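Local atomic coordinates of DNA photolyase (Agrobacterium tumefaciens, PDB entry 4U63), a protein that probably uses light energy, gathered by a methenyltetrahydrofolate antenna and passed to FAD, to split cyclobutane pyrimidine dimers in ultraviolet-damaged DNA. Residues H49-Y57 against L191-K199; W30-S38 against L74-L85. One frame throughout, in Å; residues are numbered along the deposited sequence. Where two conformers were deposited one is given.

Interaction 1. Residues H49-Y57 against L191-K199. With SO4 (sulfate ion), chain L.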
loop_
_atom_site.group_PDB
_atom_site.type_symbol
_atom_site.label_atom_id
_atom_site.label_comp_id
_atom_site.label_asym_id
_atom_site.label_seq_id
_atom_site.Cartn_x
_atom_site.Cartn_y
_atom_site.Cartn_z
ATOM N N HIS A 49 -19.576 -19.140 15.937
ATOM C CA HIS A 49 -20.503 -18.584 16.924
ATOM C C HIS A 49 -21.949 -19.059 16.710
ATOM O O HIS A 49 -22.690 -19.266 17.671
ATOM C CB HIS A 49 -20.421 -17.055 16.843
ATOM C CG HIS A 49 -21.365 -16.329 17.744
ATOM N ND1 HIS A 49 -22.703 -16.171 17.455
ATOM C CD2 HIS A 49 -21.154 -15.689 18.918
ATOM C CE1 HIS A 49 -23.277 -15.474 18.419
ATOM N NE2 HIS A 49 -22.360 -15.174 19.320
ATOM N N GLY A 50 -22.350 -19.223 15.451
ATOM C CA GLY A 50 -23.723 -19.583 15.131
ATOM C C GLY A 50 -24.617 -18.361 15.111
ATOM O O GLY A 50 -24.178 -17.238 15.407
ATOM N N GLY A 51 -25.875 -18.579 14.749
ATOM C CA GLY A 51 -26.843 -17.498 14.641
ATOM C C GLY A 51 -26.575 -16.584 13.455
ATOM O O GLY A 51 -25.627 -16.808 12.696
ATOM N N PRO A 52 -27.419 -15.546 13.280
ATOM C CA PRO A 52 -27.254 -14.608 12.175
ATOM C C PRO A 52 -25.929 -13.851 12.187
ATOM O O PRO A 52 -25.481 -13.392 13.241
ATOM C CB PRO A 52 -28.418 -13.633 12.369
ATOM C CG PRO A 52 -29.444 -14.419 13.101
ATOM C CD PRO A 52 -28.653 -15.272 14.041
ATOM N N VAL A 53 -25.320 -13.739 11.011
ATOM C CA VAL A 53 -24.089 -12.988 10.825
ATOM C C VAL A 53 -24.465 -11.646 10.207
ATOM O O VAL A 53 -25.157 -11.598 9.181
ATOM C CB VAL A 53 -23.087 -13.745 9.929
ATOM C CG1 VAL A 53 -21.802 -12.938 9.748
ATOM C CG2 VAL A 53 -22.774 -15.113 10.520
ATOM N N ILE A 54 -24.016 -10.566 10.840
ATOM C CA ILE A 54 -24.318 -9.205 10.408
ATOM C C ILE A 54 -23.013 -8.502 10.006
ATOM O O ILE A 54 -22.341 -7.904 10.858
ATOM C CB ILE A 54 -25.006 -8.385 11.523
ATOM C CG1 ILE A 54 -26.130 -9.184 12.212
ATOM C CG2 ILE A 54 -25.524 -7.059 10.963
ATOM C CD1 ILE A 54 -27.275 -9.581 11.314
ATOM N N PRO A 55 -22.640 -8.578 8.714
ATOM C CA PRO A 55 -21.460 -7.855 8.250
ATOM C C PRO A 55 -21.731 -6.364 8.112
ATOM O O PRO A 55 -22.763 -5.976 7.558
ATOM C CB PRO A 55 -21.186 -8.475 6.876
ATOM C CG PRO A 55 -21.895 -9.771 6.893
ATOM C CD PRO A 55 -23.133 -9.485 7.671
ATOM N N VAL A 56 -20.811 -5.547 8.612
ATOM C CA VAL A 56 -20.926 -4.091 8.520
ATOM C C VAL A 56 -19.582 -3.474 8.142
ATOM O O VAL A 56 -18.523 -3.916 8.609
ATOM C CB VAL A 56 -21.468 -3.469 9.840
ATOM C CG1 VAL A 56 -20.538 -3.727 11.018
ATOM C CG2 VAL A 56 -21.730 -1.971 9.670
ATOM N N TYR A 57 -19.638 -2.463 7.283
ATOM C CA TYR A 57 -18.492 -1.610 7.004
ATOM C C TYR A 57 -18.898 -0.193 7.399
ATOM O O TYR A 57 -19.928 0.312 6.942
ATOM C CB TYR A 57 -18.075 -1.644 5.531
ATOM C CG TYR A 57 -16.886 -0.750 5.268
ATOM C CD1 TYR A 57 -17.063 0.603 5.008
ATOM C CD2 TYR A 57 -15.582 -1.240 5.327
ATOM C CE1 TYR A 57 -15.991 1.439 4.792
ATOM C CE2 TYR A 57 -14.489 -0.398 5.107
ATOM C CZ TYR A 57 -14.707 0.945 4.839
ATOM O OH TYR A 57 -13.662 1.825 4.623
ATOM N N LEU A 191 -23.561 -18.110 4.791
ATOM C CA LEU A 191 -23.670 -17.351 6.034
ATOM C C LEU A 191 -25.134 -17.305 6.426
ATOM O O LEU A 191 -26.013 -17.133 5.574
ATOM C CB LEU A 191 -23.128 -15.931 5.875
ATOM C CG LEU A 191 -21.647 -15.785 5.521
ATOM C CD1 LEU A 191 -21.335 -14.338 5.168
ATOM C CD2 LEU A 191 -20.753 -16.273 6.650
ATOM N N THR A 192 -25.391 -17.478 7.712
ATOM C CA THR A 192 -26.740 -17.400 8.249
ATOM C C THR A 192 -27.147 -15.928 8.303
ATOM O O THR A 192 -26.396 -15.092 8.786
ATOM C CB THR A 192 -26.807 -18.025 9.657
ATOM O OG1 THR A 192 -26.459 -19.405 9.564
ATOM C CG2 THR A 192 -28.204 -17.924 10.258
ATOM N N ALA A 193 -28.339 -15.638 7.789
ATOM C CA ALA A 193 -28.855 -14.282 7.702
ATOM C C ALA A 193 -29.927 -14.055 8.745
ATOM O O ALA A 193 -30.658 -14.986 9.095
ATOM C CB ALA A 193 -29.446 -14.042 6.324
ATOM N N PRO A 194 -30.058 -12.808 9.228
ATOM C CA PRO A 194 -31.178 -12.481 10.091
ATOM C C PRO A 194 -32.459 -12.465 9.265
ATOM O O PRO A 194 -32.399 -12.286 8.041
ATOM C CB PRO A 194 -30.839 -11.072 10.570
ATOM C CG PRO A 194 -30.100 -10.481 9.423
ATOM C CD PRO A 194 -29.261 -11.612 8.901
ATOM N N LYS A 195 -33.597 -12.665 9.918
ATOM C CA LYS A 195 -34.890 -12.605 9.235
ATOM C C LYS A 195 -35.122 -11.203 8.660
ATOM O O LYS A 195 -35.634 -11.062 7.544
ATOM C CB LYS A 195 -36.027 -12.982 10.188
ATOM C CG LYS A 195 -37.401 -13.025 9.527
ATOM C CD LYS A 195 -38.519 -13.217 10.542
ATOM C CE LYS A 195 -39.878 -12.842 9.960
ATOM N NZ LYS A 195 -40.057 -11.366 9.815
ATOM N N VAL A 196 -34.741 -10.184 9.432
ATOM C CA VAL A 196 -34.843 -8.783 9.025
ATOM C C VAL A 196 -33.445 -8.154 9.052
ATOM O O VAL A 196 -32.767 -8.201 10.073
ATOM C CB VAL A 196 -35.786 -7.997 9.968
ATOM C CG1 VAL A 196 -35.907 -6.539 9.534
ATOM C CG2 VAL A 196 -37.163 -8.647 10.015
ATOM N N TRP A 197 -33.017 -7.571 7.933
ATOM C CA TRP A 197 -31.707 -6.904 7.855
ATOM C C TRP A 197 -31.796 -5.466 8.374
ATOM O O TRP A 197 -32.762 -4.770 8.079
ATOM C CB TRP A 197 -31.175 -6.885 6.417
ATOM C CG TRP A 197 -30.514 -8.152 6.021
ATOM C CD1 TRP A 197 -31.062 -9.178 5.310
ATOM C CD2 TRP A 197 -29.176 -8.539 6.320
ATOM N NE1 TRP A 197 -30.141 -10.183 5.147
ATOM C CE2 TRP A 197 -28.973 -9.816 5.756
ATOM C CE3 TRP A 197 -28.123 -7.928 7.005
ATOM C CZ2 TRP A 197 -27.758 -10.496 5.861
ATOM C CZ3 TRP A 197 -26.916 -8.602 7.114
ATOM C CH2 TRP A 197 -26.743 -9.875 6.545
ATOM N N PRO A 198 -30.787 -5.016 9.152
ATOM C CA PRO A 198 -30.725 -3.587 9.457
ATOM C C PRO A 198 -30.593 -2.775 8.180
ATOM O O PRO A 198 -30.059 -3.271 7.184
ATOM C CB PRO A 198 -29.451 -3.456 10.307
ATOM C CG PRO A 198 -29.250 -4.805 10.888
ATOM C CD PRO A 198 -29.713 -5.761 9.831
ATOM N N LYS A 199 -31.075 -1.540 8.210
ATOM C CA LYS A 199 -31.011 -0.677 7.037
ATOM C C LYS A 199 -29.567 -0.320 6.711
ATOM O O LYS A 199 -28.718 -0.225 7.600
ATOM C CB LYS A 199 -31.867 0.584 7.234
ATOM C CG LYS A 199 -33.359 0.289 7.379
ATOM C CD LYS A 199 -33.981 -0.278 6.100
ATOM C CE LYS A 199 -35.213 -1.124 6.392
ATOM N NZ LYS A 199 -36.209 -0.418 7.244
HETATM S S SO4 L . -27.286 -21.810 14.922
HETATM O O1 SO4 L . -27.651 -23.199 14.560
HETATM O O2 SO4 L . -28.506 -21.071 15.272
HETATM O O3 SO4 L . -26.362 -21.818 16.079
HETATM O O4 SO4 L . -26.661 -21.162 13.760
HETATM O O HOH W 1 -25.531 -19.958 11.829
HETATM O O HOH W 2 -25.426 -13.017 6.768
#
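The carbonyl oxygen of T192 is gripped by two donors. V53 N gives it an almost straight hydrogen bond, with V53 N and T192 O 2.8 Å apart and 177° at the hydrogen. The N-H comes in tilted 29° from the carbonyl plane. Water 2, the second donor, also donates to V53 O, 2.8 Å from the water oxygen, and so bridges the two carbonyl oxygens. P52 CA adds a longer CA-H...O contact to T192 O.

T192 sets its CB and CG2 against G51 O, with CB 3.5 Å from that oxygen. T192 OG1 and the sulfate both lie close to water 1, at distances too short for the bonding there to be certain. The sulfate, probably from the crystallisation liquor, accepts a hydrogen bond from G51 N and is held as well by T24.

P52 leads into strand 53-59, next to strand 27-31. Both belong to the five-stranded parallel sheet, order 3-2-1-4-5, of the Rossmann-like alpha/beta domain at the N-terminal end of photolyases. The segment 191-199 has no regular structure and runs past the start of strand 53-59. P194, W197 and P198 do most of its apolar side-chain packing, beside T192.

I54 reaches P194 with the end of its chain: CD1 meets P194 CG at 3.5 Å. CG1 stands anti to the carbonyl carbon (chi1 -46°). P52 CB approaches the same face of P194, 4.0 Å from P194 CB. P194 CD in turn sits over the rim of one face of the W197 indole.

W197 pushes the six-membered end of that indole at the strand. P55 CD meets its edge near the ring plane, 3.8 Å from W197 CH2. P198 CG lies against I54 CG2, and also packs on L106 of helix 99-110.

Interaction 2. Residues W30-S38 against L74-L85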
loop_
_atom_site.group_PDB
_atom_site.type_symbol
_atom_site.label_atom_id
_atom_site.label_comp_id
_atom_site.label_asym_id
_atom_site.label_seq_id
_atom_site.Cartn_x
_atom_site.Cartn_y
_atom_site.Cartn_z
ATOM N N TRP A 30 -17.372 -6.637 11.862
ATOM C CA TRP A 30 -17.022 -5.291 11.410
ATOM C C TRP A 30 -15.795 -5.355 10.493
ATOM O O TRP A 30 -14.700 -5.645 10.960
ATOM C CB TRP A 30 -16.789 -4.375 12.628
ATOM C CG TRP A 30 -16.334 -2.984 12.282
ATOM C CD1 TRP A 30 -16.514 -2.321 11.088
ATOM C CD2 TRP A 30 -15.634 -2.078 13.139
ATOM N NE1 TRP A 30 -15.962 -1.080 11.157
ATOM C CE2 TRP A 30 -15.412 -0.898 12.401
ATOM C CE3 TRP A 30 -15.160 -2.153 14.459
ATOM C CZ2 TRP A 30 -14.738 0.209 12.936
ATOM C CZ3 TRP A 30 -14.481 -1.048 14.993
ATOM C CH2 TRP A 30 -14.285 0.117 14.231
ATOM N N PHE A 31 -16.021 -5.107 9.193
ATOM C CA PHE A 31 -14.979 -5.041 8.158
ATOM C C PHE A 31 -14.341 -3.652 8.090
ATOM O O PHE A 31 -15.046 -2.634 8.161
ATOM C CB PHE A 31 -15.569 -5.338 6.769
ATOM C CG PHE A 31 -15.832 -6.793 6.499
ATOM C CD1 PHE A 31 -17.035 -7.380 6.869
ATOM C CD2 PHE A 31 -14.886 -7.573 5.847
ATOM C CE1 PHE A 31 -17.277 -8.725 6.602
ATOM C CE2 PHE A 31 -15.122 -8.907 5.580
ATOM C CZ PHE A 31 -16.324 -9.487 5.951
ATOM N N ARG A 32 -13.014 -3.619 7.934
ATOM C CA ARG A 32 -12.261 -2.373 7.751
ATOM C C ARG A 32 -11.302 -2.501 6.533
ATOM O O ARG A 32 -11.715 -2.242 5.406
ATOM C CB ARG A 32 -11.520 -1.998 9.039
ATOM C CG ARG A 32 -12.429 -1.641 10.222
ATOM C CD ARG A 32 -12.830 -2.848 11.063
ATOM N NE ARG A 32 -11.689 -3.453 11.734
ATOM C CZ ARG A 32 -11.106 -2.968 12.832
ATOM N NH1 ARG A 32 -11.554 -1.848 13.409
ATOM N NH2 ARG A 32 -10.053 -3.604 13.352
ATOM N N LYS A 33 -10.053 -2.907 6.732
ATOM C CA LYS A 33 -9.143 -3.156 5.596
ATOM C C LYS A 33 -8.825 -4.652 5.595
ATOM O O LYS A 33 -7.673 -5.086 5.711
ATOM C CB LYS A 33 -7.892 -2.279 5.650
ATOM C CG LYS A 33 -8.197 -0.791 5.489
ATOM C CD LYS A 33 -6.943 0.067 5.386
ATOM C CE LYS A 33 -7.307 1.489 4.957
ATOM N NZ LYS A 33 -6.172 2.449 4.989
ATOM N N ASP A 34 -9.894 -5.427 5.469
ATOM C CA ASP A 34 -9.834 -6.881 5.479
ATOM C C ASP A 34 -10.961 -7.385 4.589
ATOM O O ASP A 34 -11.717 -8.271 4.961
ATOM C CB ASP A 34 -10.006 -7.389 6.907
ATOM C CG ASP A 34 -11.352 -6.963 7.529
ATOM O OD1 ASP A 34 -12.000 -6.029 7.000
ATOM O OD2 ASP A 34 -11.766 -7.572 8.541
ATOM N N LEU A 35 -11.063 -6.808 3.398
ATOM C CA LEU A 35 -12.245 -7.000 2.555
ATOM C C LEU A 35 -12.131 -8.275 1.743
ATOM O O LEU A 35 -11.937 -8.256 0.533
ATOM C CB LEU A 35 -12.468 -5.766 1.677
ATOM C CG LEU A 35 -12.521 -4.439 2.461
ATOM C CD1 LEU A 35 -12.828 -3.281 1.518
ATOM C CD2 LEU A 35 -13.545 -4.488 3.587
ATOM N N ARG A 36 -12.268 -9.382 2.457
ATOM C CA ARG A 36 -12.142 -10.716 1.905
ATOM C C ARG A 36 -12.960 -11.686 2.754
ATOM O O ARG A 36 -13.204 -11.431 3.943
ATOM C CB ARG A 36 -10.677 -11.139 1.916
ATOM C CG ARG A 36 -10.091 -11.352 3.308
ATOM C CD ARG A 36 -8.618 -11.752 3.280
ATOM N NE ARG A 36 -8.165 -12.114 4.621
ATOM C CZ ARG A 36 -7.741 -11.264 5.555
ATOM N NH1 ARG A 36 -7.671 -9.955 5.324
ATOM N NH2 ARG A 36 -7.377 -11.732 6.737
ATOM N N LEU A 37 -13.375 -12.798 2.142
ATOM C CA LEU A 37 -14.002 -13.906 2.873
ATOM C C LEU A 37 -13.016 -15.035 3.202
ATOM O O LEU A 37 -13.245 -15.779 4.162
ATOM C CB LEU A 37 -15.181 -14.479 2.082
ATOM C CG LEU A 37 -16.235 -13.495 1.563
ATOM C CD1 LEU A 37 -17.389 -14.258 0.927
ATOM C CD2 LEU A 37 -16.743 -12.577 2.666
ATOM N N SER A 38 -11.938 -15.155 2.418
ATOM C CA SER A 38 -10.943 -16.211 2.598
ATOM C C SER A 38 -9.921 -15.828 3.657
ATOM O O SER A 38 -9.614 -14.653 3.850
ATOM C CB SER A 38 -10.207 -16.514 1.286
ATOM O OG SER A 38 -11.099 -16.948 0.277
ATOM N N LEU A 74 -11.555 1.572 -2.911
ATOM C CA LEU A 74 -12.510 1.178 -1.880
ATOM C C LEU A 74 -13.906 0.970 -2.433
ATOM O O LEU A 74 -14.578 0.019 -2.059
ATOM C CB LEU A 74 -12.558 2.205 -0.750
ATOM C CG LEU A 74 -13.580 1.924 0.367
ATOM C CD1 LEU A 74 -13.203 0.667 1.126
ATOM C CD2 LEU A 74 -13.704 3.094 1.330
ATOM N N HIS A 75 -14.350 1.869 -3.308
ATOM C CA HIS A 75 -15.663 1.723 -3.923
ATOM C C HIS A 75 -15.813 0.338 -4.555
ATOM O O HIS A 75 -16.754 -0.411 -4.268
ATOM C CB HIS A 75 -15.874 2.781 -4.993
ATOM C CG HIS A 75 -17.174 2.650 -5.709
ATOM N ND1 HIS A 75 -18.301 3.353 -5.339
ATOM C CD2 HIS A 75 -17.537 1.881 -6.763
ATOM C CE1 HIS A 75 -19.299 3.029 -6.139
ATOM N NE2 HIS A 75 -18.862 2.137 -7.012
ATOM N N HIS A 76 -14.874 0.006 -5.423
ATOM C CA HIS A 76 -14.937 -1.262 -6.145
ATOM C C HIS A 76 -14.742 -2.455 -5.222
ATOM O O HIS A 76 -15.378 -3.484 -5.411
ATOM C CB HIS A 76 -13.923 -1.267 -7.267
ATOM C CG HIS A 76 -14.272 -0.316 -8.356
ATOM N ND1 HIS A 76 -15.406 -0.457 -9.118
ATOM C CD2 HIS A 76 -13.647 0.790 -8.810
ATOM C CE1 HIS A 76 -15.469 0.522 -9.998
ATOM N NE2 HIS A 76 -14.410 1.291 -9.836
ATOM N N SER A 77 -13.884 -2.302 -4.222
ATOM C CA SER A 77 -13.675 -3.340 -3.232
ATOM C C SER A 77 -14.955 -3.643 -2.451
ATOM O O SER A 77 -15.296 -4.797 -2.255
ATOM C CB SER A 77 -12.559 -2.957 -2.264
ATOM O OG SER A 77 -12.207 -4.083 -1.486
ATOM N N LEU A 78 -15.649 -2.597 -2.002
ATOM C CA LEU A 78 -16.918 -2.763 -1.279
ATOM C C LEU A 78 -18.013 -3.367 -2.162
ATOM O O LEU A 78 -18.779 -4.221 -1.712
ATOM C CB LEU A 78 -17.377 -1.432 -0.686
ATOM C CG LEU A 78 -16.527 -0.918 0.478
ATOM C CD1 LEU A 78 -16.948 0.502 0.826
ATOM C CD2 LEU A 78 -16.637 -1.822 1.694
ATOM N N ALA A 79 -18.075 -2.941 -3.417
ATOM C CA ALA A 79 -19.014 -3.537 -4.356
ATOM C C ALA A 79 -18.740 -5.034 -4.523
ATOM O O ALA A 79 -19.664 -5.844 -4.502
ATOM C CB ALA A 79 -18.951 -2.835 -5.698
ATOM N N ALA A 80 -17.469 -5.401 -4.666
ATOM C CA ALA A 80 -17.107 -6.816 -4.825
ATOM C C ALA A 80 -17.399 -7.630 -3.567
ATOM O O ALA A 80 -17.923 -8.739 -3.658
ATOM C CB ALA A 80 -15.648 -6.952 -5.213
ATOM N N LEU A 81 -17.068 -7.082 -2.398
ATOM C CA LEU A 81 -17.317 -7.780 -1.137
ATOM C C LEU A 81 -18.819 -8.003 -0.930
ATOM O O LEU A 81 -19.241 -9.097 -0.542
ATOM C CB LEU A 81 -16.718 -7.013 0.056
ATOM C CG LEU A 81 -16.933 -7.664 1.424
ATOM C CD1 LEU A 81 -16.247 -9.020 1.483
ATOM C CD2 LEU A 81 -16.425 -6.750 2.530
ATOM N N SER A 82 -19.614 -6.960 -1.185
ATOM C CA SER A 82 -21.073 -7.056 -1.087
ATOM C C SER A 82 -21.592 -8.188 -1.959
ATOM O O SER A 82 -22.410 -8.992 -1.511
ATOM C CB SER A 82 -21.750 -5.749 -1.503
ATOM O OG SER A 82 -23.162 -5.914 -1.563
ATOM N N SER A 83 -21.107 -8.245 -3.201
ATOM C CA SER A 83 -21.521 -9.288 -4.136
ATOM C C SER A 83 -21.154 -10.670 -3.592
ATOM O O SER A 83 -21.969 -11.586 -3.632
ATOM C CB SER A 83 -20.892 -9.063 -5.512
ATOM O OG SER A 83 -21.328 -10.041 -6.432
ATOM N N SER A 84 -19.933 -10.809 -3.062
ATOM C CA SER A 84 -19.483 -12.107 -2.530
ATOM C C SER A 84 -20.304 -12.528 -1.301
ATOM O O SER A 84 -20.651 -13.699 -1.156
ATOM C CB SER A 84 -17.971 -12.112 -2.236
ATOM O OG SER A 84 -17.640 -11.371 -1.081
ATOM N N LEU A 85 -20.621 -11.573 -0.427
ATOM C CA LEU A 85 -21.453 -11.860 0.744
ATOM C C LEU A 85 -22.877 -12.287 0.359
ATOM O O LEU A 85 -23.443 -13.206 0.963
ATOM C CB LEU A 85 -21.508 -10.654 1.682
ATOM C CG LEU A 85 -20.230 -10.393 2.481
ATOM C CD1 LEU A 85 -20.235 -8.991 3.072
ATOM C CD2 LEU A 85 -20.040 -11.433 3.578
HETATM O O HOH W 3 -13.291 -6.941 -1.505
#
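L81 reaches out from helix 68-87 and divides its two methyls between three residues of 30-38. Its CB points toward that segment, and CG lies anti to the backbone N (chi1 180°). At CG the chain forks. CD2 sits over one face of the F31 ring, 4.0 Å from its centroid and 19° off the normal, a CH-pi contact. The same methyl meets L35 CD2 at 3.8 Å. CD1 turns to L37 CD2, also 3.8 Å away.

L35 crosses L81 at about a right angle. Its CD1 packs on S77 OG, whose polar partner is E268, and touches the methyls of L74 and L78. L37 spreads its methyls: CD1 lies 3.5 Å from S84 OG, and CD2 lies 3.6 Å from L85 CD2. S84 OG donates back to L81 O in its own helix. Water 3 bridges L35 O and S77 O, donating to both.

L35 is the centre of an inverse gamma turn, which follows strand 27-31. The leucines L35 and L37 of this loop rest on helix 68-87, while F31 also packs on P55 of the neighbouring strand 53-59.

The centres of the two interactions lie about 15 Å apart. Their segments alternate along the chain: 30-38, 49-57, 74-85, then 191-199. Strands 27-31 and 53-59 are neighbours in the five-stranded parallel sheet, and helix 68-87 follows strand 53-59. The pieces touch: V56 O and F31 N are 2.8 Å apart, a probable hydrogen bond between the strands, and Y57 packs on L74. Interaction 1 joins the loop between helices 168-177 and 219-222 to the start of strand 53-59. Interaction 2 joins helix 68-87 to the loop after strand 27-31. Both pack the alpha/beta domain, whose helix 68-87 also supplies A69 to the antenna folate pocket; the FAD pocket is built from residues between 245 and 403.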